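Local coordinates for amine oxidase domain-containing protein (Pyrococcus furiosus, PDB 3NRN) that is of unknown function but binds adenosine monophosphate and is probably an oxidoreductase related to the flavin-containing amine oxidases, at residues L13-A17 with L195-I199; A53-I57 with F297-S301; V76-S81 with G180-R185; L394-K398 with S409-L413. All coordinates share one frame; numbering follows the deposited sequence.

Contact 1 of 4, residues L13-A17 with L195-I199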
loop_
_atom_site.group_PDB
_atom_site.type_symbol
_atom_site.label_atom_id
_atom_site.label_comp_id
_atom_site.label_asym_id
_atom_site.label_seq_id
_atom_site.Cartn_x
_atom_site.Cartn_y
_atom_site.Cartn_z
ATOM N N LEU A 13 10.124 -4.042 -8.342
ATOM C CA LEU A 13 9.715 -4.804 -9.524
ATOM C C LEU A 13 8.983 -3.933 -10.555
ATOM O O LEU A 13 9.119 -4.150 -11.758
ATOM C CB LEU A 13 8.845 -5.994 -9.103
ATOM C CG LEU A 13 9.604 -7.021 -8.245
ATOM C CD1 LEU A 13 8.640 -8.064 -7.686
ATOM C CD2 LEU A 13 10.698 -7.675 -9.091
ATOM N N LEU A 14 8.217 -2.947 -10.088
ATOM C CA LEU A 14 7.512 -2.048 -11.007
ATOM C C LEU A 14 8.550 -1.225 -11.775
ATOM O O LEU A 14 8.486 -1.107 -12.996
ATOM C CB LEU A 14 6.563 -1.099 -10.236
ATOM C CG LEU A 14 5.256 -1.701 -9.689
ATOM C CD1 LEU A 14 4.577 -0.748 -8.715
ATOM C CD2 LEU A 14 4.318 -2.016 -10.860
ATOM N N ALA A 15 9.513 -0.660 -11.049
ATOM C CA ALA A 15 10.556 0.145 -11.671
ATOM C C ALA A 15 11.403 -0.694 -12.626
ATOM O O ALA A 15 11.706 -0.262 -13.740
ATOM C CB ALA A 15 11.432 0.764 -10.603
ATOM N N GLY A 16 11.783 -1.890 -12.181
ATOM C CA GLY A 16 12.592 -2.768 -13.008
ATOM C C GLY A 16 11.877 -3.154 -14.291
ATOM O O GLY A 16 12.473 -3.208 -15.369
ATOM N N ALA A 17 10.587 -3.425 -14.177
ATOM C CA ALA A 17 9.800 -3.802 -15.330
ATOM C C ALA A 17 9.683 -2.632 -16.309
ATOM O O ALA A 17 9.879 -2.801 -17.511
ATOM C CB ALA A 17 8.421 -4.251 -14.885
ATOM N N LEU A 195 5.168 -9.047 -13.255
ATOM C CA LEU A 195 6.317 -8.146 -13.289
ATOM C C LEU A 195 7.604 -8.941 -13.504
ATOM O O LEU A 195 8.509 -8.488 -14.207
ATOM C CB LEU A 195 6.404 -7.322 -11.992
ATOM C CG LEU A 195 5.234 -6.355 -11.741
ATOM C CD1 LEU A 195 5.419 -5.642 -10.413
ATOM C CD2 LEU A 195 5.133 -5.335 -12.889
ATOM N N GLU A 196 7.684 -10.119 -12.889
ATOM C CA GLU A 196 8.852 -10.986 -13.035
ATOM C C GLU A 196 8.984 -11.439 -14.491
ATOM O O GLU A 196 10.085 -11.459 -15.053
ATOM C CB GLU A 196 8.729 -12.217 -12.120
ATOM C CG GLU A 196 9.774 -13.302 -12.390
ATOM C CD GLU A 196 9.711 -14.453 -11.392
ATOM O OE1 GLU A 196 8.620 -15.017 -11.187
ATOM O OE2 GLU A 196 10.758 -14.800 -10.813
ATOM N N ARG A 197 7.860 -11.801 -15.099
ATOM C CA ARG A 197 7.869 -12.243 -16.491
ATOM C C ARG A 197 8.315 -11.116 -17.416
ATOM O O ARG A 197 9.096 -11.332 -18.339
ATOM C CB ARG A 197 6.471 -12.710 -16.916
ATOM C CG ARG A 197 6.307 -12.897 -18.429
ATOM C CD ARG A 197 4.861 -13.191 -18.812
ATOM N NE ARG A 197 4.000 -12.012 -18.711
ATOM C CZ ARG A 197 4.085 -10.950 -19.509
ATOM N NH1 ARG A 197 4.994 -10.910 -20.472
ATOM N NH2 ARG A 197 3.252 -9.928 -19.356
ATOM N N ILE A 198 7.813 -9.912 -17.163
ATOM C CA ILE A 198 8.144 -8.764 -17.997
ATOM C C ILE A 198 9.622 -8.411 -17.933
ATOM O O ILE A 198 10.224 -8.030 -18.942
ATOM C CB ILE A 198 7.300 -7.539 -17.601
ATOM C CG1 ILE A 198 5.827 -7.812 -17.915
ATOM C CG2 ILE A 198 7.794 -6.301 -18.332
ATOM C CD1 ILE A 198 4.874 -6.814 -17.298
ATOM N N ILE A 199 10.202 -8.527 -16.747
ATOM C CA ILE A 199 11.617 -8.228 -16.567
ATOM C C ILE A 199 12.490 -9.278 -17.265
ATOM O O ILE A 199 13.471 -8.947 -17.936
ATOM C CB ILE A 199 11.996 -8.210 -15.064
ATOM C CG1 ILE A 199 11.258 -7.076 -14.354
ATOM C CG2 ILE A 199 13.506 -8.021 -14.897
ATOM C CD1 ILE A 199 11.490 -7.045 -12.851
#
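Two helices run side by side, the 13-17 and 195-199 segments inclined by 29° with their axes 8.9 Å apart, and they close in on each other at Ala-17 and Ile-199. The side chains that meet between them are all apolar. Leu-195 reaches across with both branches: CD1 lies 3.7 Å from CB of Leu-13 and 3.8 Å from CD2 of Leu-14, while CD2 meets the methyl of Ala-17. Its CG stands beside the backbone N, anti to the carbonyl carbon (chi1 -64°), which carries the fork over to the other helix. An alanine in place of Leu-195 is likely to open a gap bounded by Leu-13, Leu-14 and Ala-17. Ile-199 fills the next space along, its CG1 3.7 Å from CA of Ala-17. Gly-16 has no side chain in the way, and CG1 also comes close to its carbonyl carbon. The end of Ile-199, CD1, meets CD2 of Leu-13 at 3.9 Å, the two side chains crossing at about a right angle. Leu-72 of helix 64-72 packs on Ala-17 and Leu-195. Helix 10-21 follows the AMP-lining loop with Gly-7 and Gly-9, consistent with the first beta-alpha unit of a Rossmann-type nucleotide-binding fold.

Contact 2 of 4, residues A53-I57 with F297-S301; sequences ALHMI and FNEPS
An inverse gamma turn centred on Leu-54 presents its carbonyl oxygen to the amide of Asn-298 at the end of strand 296-298. Asn-298 ND2 donates to Leu-54 O over 3.2 Å, with an N-H...O angle of 146°. The nitrogen lies in the plane of that carbonyl, whereas the oxygen sits somewhat out of the Asn-298 amide plane. The side chain of Asn-298 takes a first torsion of 80°, with CG between the backbone N and the carbonyl carbon, and this turns the amide toward the loop. Apolar atoms brace it there: Leu-54 CD1 is 3.7 Å from Asn-298 OD1, and the selenium of Met-56, a selenomethionine, is 3.9 Å from ND2. Replacing Asn-298 with a leucine would probably take the side-chain donor away from Leu-54 O and set an apolar branch against that buried carbonyl. Further on, CB of Pro-300 comes up to the edge of the His-55 ring, 4.0 Å from ND1. That nitrogen is buried and has no polar partner in the model, while NE2 at the far side makes a weak hydrogen bond to Leu-49 O. The contact joins two sheets: His-55 and Ile-57 bond through their backbones to strand 182-184, and Asn-298 pairs with Met-316 of strand 312-320 and packs on Ile-286 of strand 286-288.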
loop_
_atom_site.group_PDB
_atom_site.type_symbol
_atom_site.label_atom_id
_atom_site.label_comp_id
_atom_site.label_asym_id
_atom_site.label_seq_id
_atom_site.Cartn_x
_atom_site.Cartn_y
_atom_site.Cartn_z
ATOM N N ALA A 53 -0.603 -6.373 1.607
ATOM C CA ALA A 53 -1.871 -5.899 1.063
ATOM C C ALA A 53 -2.898 -7.029 1.074
ATOM O O ALA A 53 -2.558 -8.200 0.888
ATOM C CB ALA A 53 -1.673 -5.377 -0.357
ATOM N N LEU A 54 -4.161 -6.673 1.275
ATOM C CA LEU A 54 -5.218 -7.674 1.341
ATOM C C LEU A 54 -5.735 -8.123 -0.031
ATOM O O LEU A 54 -6.950 -8.185 -0.244
ATOM C CB LEU A 54 -6.379 -7.136 2.187
ATOM C CG LEU A 54 -6.049 -6.575 3.573
ATOM C CD1 LEU A 54 -7.337 -6.208 4.275
ATOM C CD2 LEU A 54 -5.276 -7.597 4.393
ATOM N N HIS A 55 -4.815 -8.436 -0.950
ATOM C CA HIS A 55 -5.179 -8.886 -2.299
ATOM C C HIS A 55 -6.105 -7.869 -2.935
ATOM O O HIS A 55 -6.979 -8.212 -3.735
ATOM C CB HIS A 55 -5.884 -10.241 -2.204
ATOM C CG HIS A 55 -5.003 -11.337 -1.690
ATOM N ND1 HIS A 55 -5.469 -12.358 -0.890
ATOM C CD2 HIS A 55 -3.679 -11.565 -1.858
ATOM C CE1 HIS A 55 -4.469 -13.165 -0.584
ATOM N NE2 HIS A 55 -3.373 -12.706 -1.160
HETATM N N MSE A 56 -5.890 -6.609 -2.575
HETATM C CA MSE A 56 -6.724 -5.508 -3.032
HETATM C C MSE A 56 -5.886 -4.268 -3.348
HETATM O O MSE A 56 -4.810 -4.071 -2.787
HETATM C CB MSE A 56 -7.738 -5.201 -1.917
HETATM C CG MSE A 56 -8.752 -4.085 -2.160
HETATM SE SE MSE A 56 -9.920 -3.933 -0.739
HETATM C CE MSE A 56 -8.785 -3.640 0.571
ATOM N N ILE A 57 -6.385 -3.445 -4.258
ATOM C CA ILE A 57 -5.720 -2.211 -4.643
ATOM C C ILE A 57 -6.681 -1.106 -4.200
ATOM O O ILE A 57 -7.870 -1.175 -4.484
ATOM C CB ILE A 57 -5.481 -2.187 -6.174
ATOM C CG1 ILE A 57 -4.568 -3.360 -6.554
ATOM C CG2 ILE A 57 -4.876 -0.853 -6.605
ATOM C CD1 ILE A 57 -4.345 -3.534 -8.052
ATOM N N PHE A 297 -12.704 -4.297 7.060
ATOM C CA PHE A 297 -12.372 -5.626 6.575
ATOM C C PHE A 297 -12.907 -5.849 5.170
ATOM O O PHE A 297 -13.786 -5.122 4.710
ATOM C CB PHE A 297 -12.910 -6.699 7.538
ATOM C CG PHE A 297 -14.413 -6.708 7.682
ATOM C CD1 PHE A 297 -15.217 -7.362 6.750
ATOM C CD2 PHE A 297 -15.024 -6.072 8.762
ATOM C CE1 PHE A 297 -16.603 -7.387 6.890
ATOM C CE2 PHE A 297 -16.411 -6.089 8.913
ATOM C CZ PHE A 297 -17.203 -6.750 7.972
ATOM N N ASN A 298 -12.348 -6.844 4.489
ATOM C CA ASN A 298 -12.769 -7.183 3.139
ATOM C C ASN A 298 -12.925 -8.699 3.034
ATOM O O ASN A 298 -12.713 -9.420 4.013
ATOM C CB ASN A 298 -11.746 -6.663 2.110
ATOM C CG ASN A 298 -10.514 -7.560 1.979
ATOM O OD1 ASN A 298 -10.125 -8.248 2.916
ATOM N ND2 ASN A 298 -9.891 -7.534 0.804
ATOM N N GLU A 299 -13.299 -9.169 1.849
ATOM C CA GLU A 299 -13.499 -10.595 1.597
ATOM C C GLU A 299 -12.900 -10.915 0.226
ATOM O O GLU A 299 -13.617 -11.064 -0.763
ATOM C CB GLU A 299 -15.000 -10.896 1.626
ATOM C CG GLU A 299 -15.385 -12.339 1.374
ATOM C CD GLU A 299 -16.858 -12.586 1.658
ATOM O OE1 GLU A 299 -17.186 -13.085 2.756
ATOM O OE2 GLU A 299 -17.690 -12.264 0.789
ATOM N N PRO A 300 -11.565 -11.042 0.161
ATOM C CA PRO A 300 -10.826 -11.332 -1.074
ATOM C C PRO A 300 -11.314 -12.507 -1.921
ATOM O O PRO A 300 -11.221 -12.463 -3.148
ATOM C CB PRO A 300 -9.384 -11.503 -0.584
ATOM C CG PRO A 300 -9.553 -12.008 0.809
ATOM C CD PRO A 300 -10.688 -11.166 1.339
ATOM N N SER A 301 -11.841 -13.544 -1.276
ATOM C CA SER A 301 -12.334 -14.714 -2.001
ATOM C C SER A 301 -13.655 -14.425 -2.714
ATOM O O SER A 301 -14.173 -15.269 -3.444
ATOM C CB SER A 301 -12.525 -15.888 -1.039
ATOM O OG SER A 301 -13.514 -15.584 -0.072
#

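Contact 3 of 4, residues V76-S81 with G180-R185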
loop_
_atom_site.group_PDB
_atom_site.type_symbol
_atom_site.label_atom_id
_atom_site.label_comp_id
_atom_site.label_asym_id
_atom_site.label_seq_id
_atom_site.Cartn_x
_atom_site.Cartn_y
_atom_site.Cartn_z
ATOM N N VAL A 76 -3.310 -8.648 -15.591
ATOM C CA VAL A 76 -3.804 -8.878 -14.244
ATOM C C VAL A 76 -5.266 -8.501 -14.146
ATOM O O VAL A 76 -5.659 -7.410 -14.562
ATOM C CB VAL A 76 -3.013 -8.052 -13.218
ATOM C CG1 VAL A 76 -3.592 -8.256 -11.825
ATOM C CG2 VAL A 76 -1.554 -8.464 -13.249
ATOM N N GLU A 77 -6.072 -9.402 -13.595
ATOM C CA GLU A 77 -7.496 -9.129 -13.464
ATOM C C GLU A 77 -7.832 -8.463 -12.150
ATOM O O GLU A 77 -7.751 -9.081 -11.084
ATOM C CB GLU A 77 -8.324 -10.405 -13.603
ATOM C CG GLU A 77 -9.800 -10.177 -13.303
ATOM C CD GLU A 77 -10.688 -11.281 -13.830
ATOM O OE1 GLU A 77 -10.410 -12.461 -13.531
ATOM O OE2 GLU A 77 -11.667 -10.965 -14.540
ATOM N N ILE A 78 -8.221 -7.196 -12.252
ATOM C CA ILE A 78 -8.588 -6.379 -11.106
ATOM C C ILE A 78 -10.048 -5.977 -11.276
ATOM O O ILE A 78 -10.408 -5.381 -12.287
ATOM C CB ILE A 78 -7.751 -5.092 -11.067
ATOM C CG1 ILE A 78 -6.265 -5.439 -11.009
ATOM C CG2 ILE A 78 -8.163 -4.238 -9.870
ATOM C CD1 ILE A 78 -5.359 -4.244 -11.250
ATOM N N VAL A 79 -10.884 -6.277 -10.287
ATOM C CA VAL A 79 -12.296 -5.921 -10.379
ATOM C C VAL A 79 -12.725 -4.991 -9.247
ATOM O O VAL A 79 -12.635 -5.353 -8.071
ATOM C CB VAL A 79 -13.197 -7.183 -10.343
ATOM C CG1 VAL A 79 -14.668 -6.776 -10.408
ATOM C CG2 VAL A 79 -12.837 -8.117 -11.496
ATOM N N ASN A 80 -13.193 -3.796 -9.606
ATOM C CA ASN A 80 -13.646 -2.830 -8.613
ATOM C C ASN A 80 -14.752 -3.395 -7.733
ATOM O O ASN A 80 -15.596 -4.159 -8.195
ATOM C CB ASN A 80 -14.161 -1.552 -9.283
ATOM C CG ASN A 80 -13.045 -0.685 -9.829
ATOM O OD1 ASN A 80 -11.899 -0.764 -9.376
ATOM N ND2 ASN A 80 -13.379 0.169 -10.796
ATOM N N SER A 81 -14.735 -2.999 -6.463
ATOM C CA SER A 81 -15.727 -3.429 -5.481
ATOM C C SER A 81 -17.130 -2.954 -5.871
ATOM O O SER A 81 -17.301 -1.774 -6.182
ATOM C CB SER A 81 -15.371 -2.848 -4.110
ATOM O OG SER A 81 -14.099 -3.286 -3.675
ATOM N N GLY A 180 -13.307 3.727 -5.807
ATOM C CA GLY A 180 -13.049 2.761 -4.755
ATOM C C GLY A 180 -12.047 1.683 -5.112
ATOM O O GLY A 180 -11.486 1.696 -6.206
ATOM N N PRO A 181 -11.829 0.709 -4.210
ATOM C CA PRO A 181 -10.895 -0.405 -4.370
ATOM C C PRO A 181 -11.335 -1.506 -5.316
ATOM O O PRO A 181 -12.451 -1.506 -5.832
ATOM C CB PRO A 181 -10.749 -0.921 -2.946
ATOM C CG PRO A 181 -12.157 -0.819 -2.457
ATOM C CD PRO A 181 -12.591 0.562 -2.955
ATOM N N GLY A 182 -10.430 -2.459 -5.518
ATOM C CA GLY A 182 -10.699 -3.586 -6.384
ATOM C C GLY A 182 -9.873 -4.771 -5.939
ATOM O O GLY A 182 -8.759 -4.602 -5.436
ATOM N N LEU A 183 -10.428 -5.967 -6.112
ATOM C CA LEU A 183 -9.760 -7.208 -5.745
ATOM C C LEU A 183 -8.940 -7.729 -6.921
ATOM O O LEU A 183 -9.236 -7.430 -8.078
ATOM C CB LEU A 183 -10.793 -8.258 -5.333
ATOM C CG LEU A 183 -11.631 -7.981 -4.081
ATOM C CD1 LEU A 183 -12.586 -9.150 -3.838
ATOM C CD2 LEU A 183 -10.719 -7.799 -2.882
ATOM N N ILE A 184 -7.918 -8.521 -6.611
ATOM C CA ILE A 184 -7.027 -9.077 -7.615
ATOM C C ILE A 184 -7.179 -10.593 -7.747
ATOM O O ILE A 184 -6.934 -11.329 -6.793
ATOM C CB ILE A 184 -5.555 -8.806 -7.248
ATOM C CG1 ILE A 184 -5.380 -7.354 -6.795
ATOM C CG2 ILE A 184 -4.669 -9.111 -8.440
ATOM C CD1 ILE A 184 -4.024 -7.074 -6.218
ATOM N N ARG A 185 -7.565 -11.068 -8.923
ATOM C CA ARG A 185 -7.696 -12.510 -9.100
ATOM C C ARG A 185 -6.300 -13.093 -8.959
ATOM O O ARG A 185 -5.336 -12.573 -9.541
ATOM C CB ARG A 185 -8.273 -12.848 -10.480
ATOM C CG ARG A 185 -8.373 -14.348 -10.763
ATOM C CD ARG A 185 -9.238 -14.619 -11.993
ATOM N NE ARG A 185 -10.644 -14.315 -11.736
ATOM C CZ ARG A 185 -11.427 -15.038 -10.941
ATOM N NH1 ARG A 185 -10.944 -16.116 -10.331
ATOM N NH2 ARG A 185 -12.687 -14.678 -10.739
HETATM O O HOH W 1 -5.163 -11.798 -12.288
HETATM O O HOH W 2 -13.583 -12.309 -12.569
#
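Backbone hydrogen bonds carry most of this contact, beginning with the reciprocal pair between Val-79 and Leu-183. Val-79 N gives to Leu-183 O over 3.0 Å, in the plane of that carbonyl. The return bond, Leu-183 N to Val-79 O, has the same length, but its donor stands well above the carbonyl plane. Beyond the strands the pairing continues at both ends, with Ser-81 N on Pro-181 O at 2.8 Å and a nearly straight bond from Arg-185 N to Glu-77 O at 2.9 Å. Between these rungs the strands draw together, CA of Asn-80 coming 3.8 Å from CA of Gly-182. Among apolar groups, Val-76 CG1 touches Ile-184 CG2 at 3.7 Å.

The charged interaction lies at the exposed end. Glu-77 and Arg-185 run alongside each other in the same direction, and the carboxylate approaches the guanidinium at its NE edge, the two planes 59° apart. A salt bridge is modelled there, although the exact place of OE1 is doubtful. Water links the same residues twice: one molecule joins Glu-77 N to Arg-185 O, another takes a hydrogen from Arg-185 NH2 and gives one weakly to Glu-77 OE2. Asn-80 instead bonds Asp-62 through ND2. This is an antiparallel beta ladder, with strand 78-80 the outer member of a three-stranded sheet and strand 182-184 its middle one.

Contact 4 of 4, residues L394-K398 with S409-L413; sequences LGVMK and SEWYL
In Leu-394 the first torsion (chi1 178°) sets CG opposite the backbone N, and a second of 63° turns CD1 onto the chain end at Tyr-412 and Leu-413. CD1 comes tightly against Tyr-412 O at 3.1 Å and lies 3.7 Å from CA of Leu-413. Selenomethionine Met-397 starts the other way, with CG beside the backbone N, and its bent end lays CE 3.8 Å from CB of Tyr-412, oblique to the ring. Leu-413 completes the packing through one methyl, CD2, which touches CB of Met-397 at 3.8 Å and CD of Lys-398 at the same distance. Lys-398 is folded along its length, so it is the aliphatic middle of its chain that meets this leucine.

Residues 409-413 are braced among themselves. Ser-409 OG accepts a hydrogen bond of 3.0 Å from Trp-411 N, forming an ST turn, and Tyr-412 N bonds Ser-409 O. Trp-411 places CD1 over one face of the Tyr-412 ring, 3.6 Å above its plane and offset toward the rim.

Leu-413 is the last modelled residue, and the contact folds this C-terminal tail back against helix 388-402, the final helix of the chain. Helix 64-72 takes part as well: His-67 stacks with the Tyr-412 ring and touches Met-397. Trp-411 meets Trp-178, at the end of helix 165-178, edge-to-face and accepts a hydrogen bond from its NE1 through the backbone O.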
loop_
_atom_site.group_PDB
_atom_site.type_symbol
_atom_site.label_atom_id
_atom_site.label_comp_id
_atom_site.label_asym_id
_atom_site.label_seq_id
_atom_site.Cartn_x
_atom_site.Cartn_y
_atom_site.Cartn_z
ATOM N N LEU A 394 2.491 5.534 -7.486
ATOM C CA LEU A 394 2.599 6.970 -7.720
ATOM C C LEU A 394 4.049 7.410 -7.499
ATOM O O LEU A 394 4.556 8.279 -8.193
ATOM C CB LEU A 394 1.680 7.723 -6.756
ATOM C CG LEU A 394 1.679 9.251 -6.814
ATOM C CD1 LEU A 394 1.196 9.729 -8.174
ATOM C CD2 LEU A 394 0.778 9.785 -5.716
ATOM N N GLY A 395 4.708 6.796 -6.520
ATOM C CA GLY A 395 6.090 7.128 -6.226
ATOM C C GLY A 395 7.015 6.670 -7.336
ATOM O O GLY A 395 7.990 7.344 -7.667
ATOM N N VAL A 396 6.712 5.515 -7.914
ATOM C CA VAL A 396 7.525 4.988 -8.998
ATOM C C VAL A 396 7.407 5.925 -10.192
ATOM O O VAL A 396 8.400 6.220 -10.853
ATOM C CB VAL A 396 7.077 3.555 -9.385
ATOM C CG1 VAL A 396 7.783 3.094 -10.667
ATOM C CG2 VAL A 396 7.408 2.607 -8.246
HETATM N N MSE A 397 6.197 6.418 -10.446
HETATM C CA MSE A 397 5.989 7.328 -11.565
HETATM C C MSE A 397 6.840 8.581 -11.371
HETATM O O MSE A 397 7.485 9.042 -12.309
HETATM C CB MSE A 397 4.517 7.742 -11.688
HETATM C CG MSE A 397 3.509 6.618 -11.927
HETATM SE SE MSE A 397 1.799 7.283 -12.092
HETATM C CE MSE A 397 1.159 6.156 -13.282
ATOM N N LYS A 398 6.843 9.120 -10.153
ATOM C CA LYS A 398 7.606 10.331 -9.852
ATOM C C LYS A 398 9.104 10.100 -9.990
ATOM O O LYS A 398 9.825 10.956 -10.500
ATOM C CB LYS A 398 7.291 10.823 -8.432
ATOM C CG LYS A 398 5.816 11.025 -8.155
ATOM C CD LYS A 398 5.261 12.250 -8.853
ATOM C CE LYS A 398 5.761 13.537 -8.206
ATOM N NZ LYS A 398 5.151 14.738 -8.841
ATOM N N SER A 409 0.527 11.239 -17.393
ATOM C CA SER A 409 -0.521 12.249 -17.338
ATOM C C SER A 409 -0.724 12.693 -15.904
ATOM O O SER A 409 -0.637 11.884 -14.978
ATOM C CB SER A 409 -1.846 11.683 -17.853
ATOM O OG SER A 409 -2.926 12.491 -17.419
ATOM N N GLU A 410 -1.027 13.969 -15.710
ATOM C CA GLU A 410 -1.238 14.448 -14.358
ATOM C C GLU A 410 -2.521 13.880 -13.757
ATOM O O GLU A 410 -2.804 14.077 -12.578
ATOM C CB GLU A 410 -1.215 15.976 -14.327
ATOM C CG GLU A 410 0.172 16.513 -14.659
ATOM C CD GLU A 410 0.393 17.936 -14.183
ATOM O OE1 GLU A 410 0.259 18.193 -12.965
ATOM O OE2 GLU A 410 0.713 18.792 -15.030
ATOM N N TRP A 411 -3.288 13.161 -14.568
ATOM C CA TRP A 411 -4.500 12.508 -14.079
ATOM C C TRP A 411 -4.079 11.419 -13.068
ATOM O O TRP A 411 -4.843 11.053 -12.173
ATOM C CB TRP A 411 -5.263 11.878 -15.255
ATOM C CG TRP A 411 -6.424 11.009 -14.859
ATOM C CD1 TRP A 411 -6.489 9.646 -14.930
ATOM C CD2 TRP A 411 -7.684 11.443 -14.328
ATOM N NE1 TRP A 411 -7.712 9.202 -14.477
ATOM C CE2 TRP A 411 -8.463 10.284 -14.101
ATOM C CE3 TRP A 411 -8.233 12.698 -14.022
ATOM C CZ2 TRP A 411 -9.766 10.343 -13.580
ATOM C CZ3 TRP A 411 -9.529 12.756 -13.505
ATOM C CH2 TRP A 411 -10.278 11.584 -13.289
ATOM N N TYR A 412 -2.857 10.914 -13.220
ATOM C CA TYR A 412 -2.326 9.877 -12.324
ATOM C C TYR A 412 -1.390 10.476 -11.272
ATOM O O TYR A 412 -1.172 9.888 -10.214
ATOM C CB TYR A 412 -1.567 8.807 -13.124
ATOM C CG TYR A 412 -2.410 8.121 -14.181
ATOM C CD1 TYR A 412 -3.482 7.309 -13.826
ATOM C CD2 TYR A 412 -2.172 8.339 -15.538
ATOM C CE1 TYR A 412 -4.309 6.736 -14.797
ATOM C CE2 TYR A 412 -2.990 7.771 -16.517
ATOM C CZ TYR A 412 -4.057 6.974 -16.138
ATOM O OH TYR A 412 -4.885 6.427 -17.098
ATOM N N LEU A 413 -0.848 11.653 -11.557
ATOM C CA LEU A 413 0.072 12.303 -10.626
ATOM C C LEU A 413 -0.621 13.270 -9.664
ATOM O O LEU A 413 0.008 13.616 -8.640
ATOM C CB LEU A 413 1.165 13.038 -11.402
ATOM C CG LEU A 413 2.009 12.165 -12.335
ATOM C CD1 LEU A 413 2.923 13.048 -13.160
ATOM C CD2 LEU A 413 2.808 11.152 -11.529
#

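Contacts 2 and 3 are the closest neighbours, with centres 9 Å apart. They meet in one three-stranded sheet, where strand 182-184 lies between 56-57 and 78-80, and contact 2 ties it on to the seven-stranded sheet. Contact 1 lies about 20 Å from contact 3, between centres, on the nucleotide-binding side; strand 182-184 leads directly into its helix 188-200. Along the chain, contact 3 is nested within the loops closed by contacts 1 and 2, whose segments alternate, so sequence far apart along the chain is interwoven in this part of the fold. Contact 4 comes last, and its helix touches contact 1 where Val-396 packs on Leu-14 and Ala-15, bringing the last helix, 388-402, against helix 10-21.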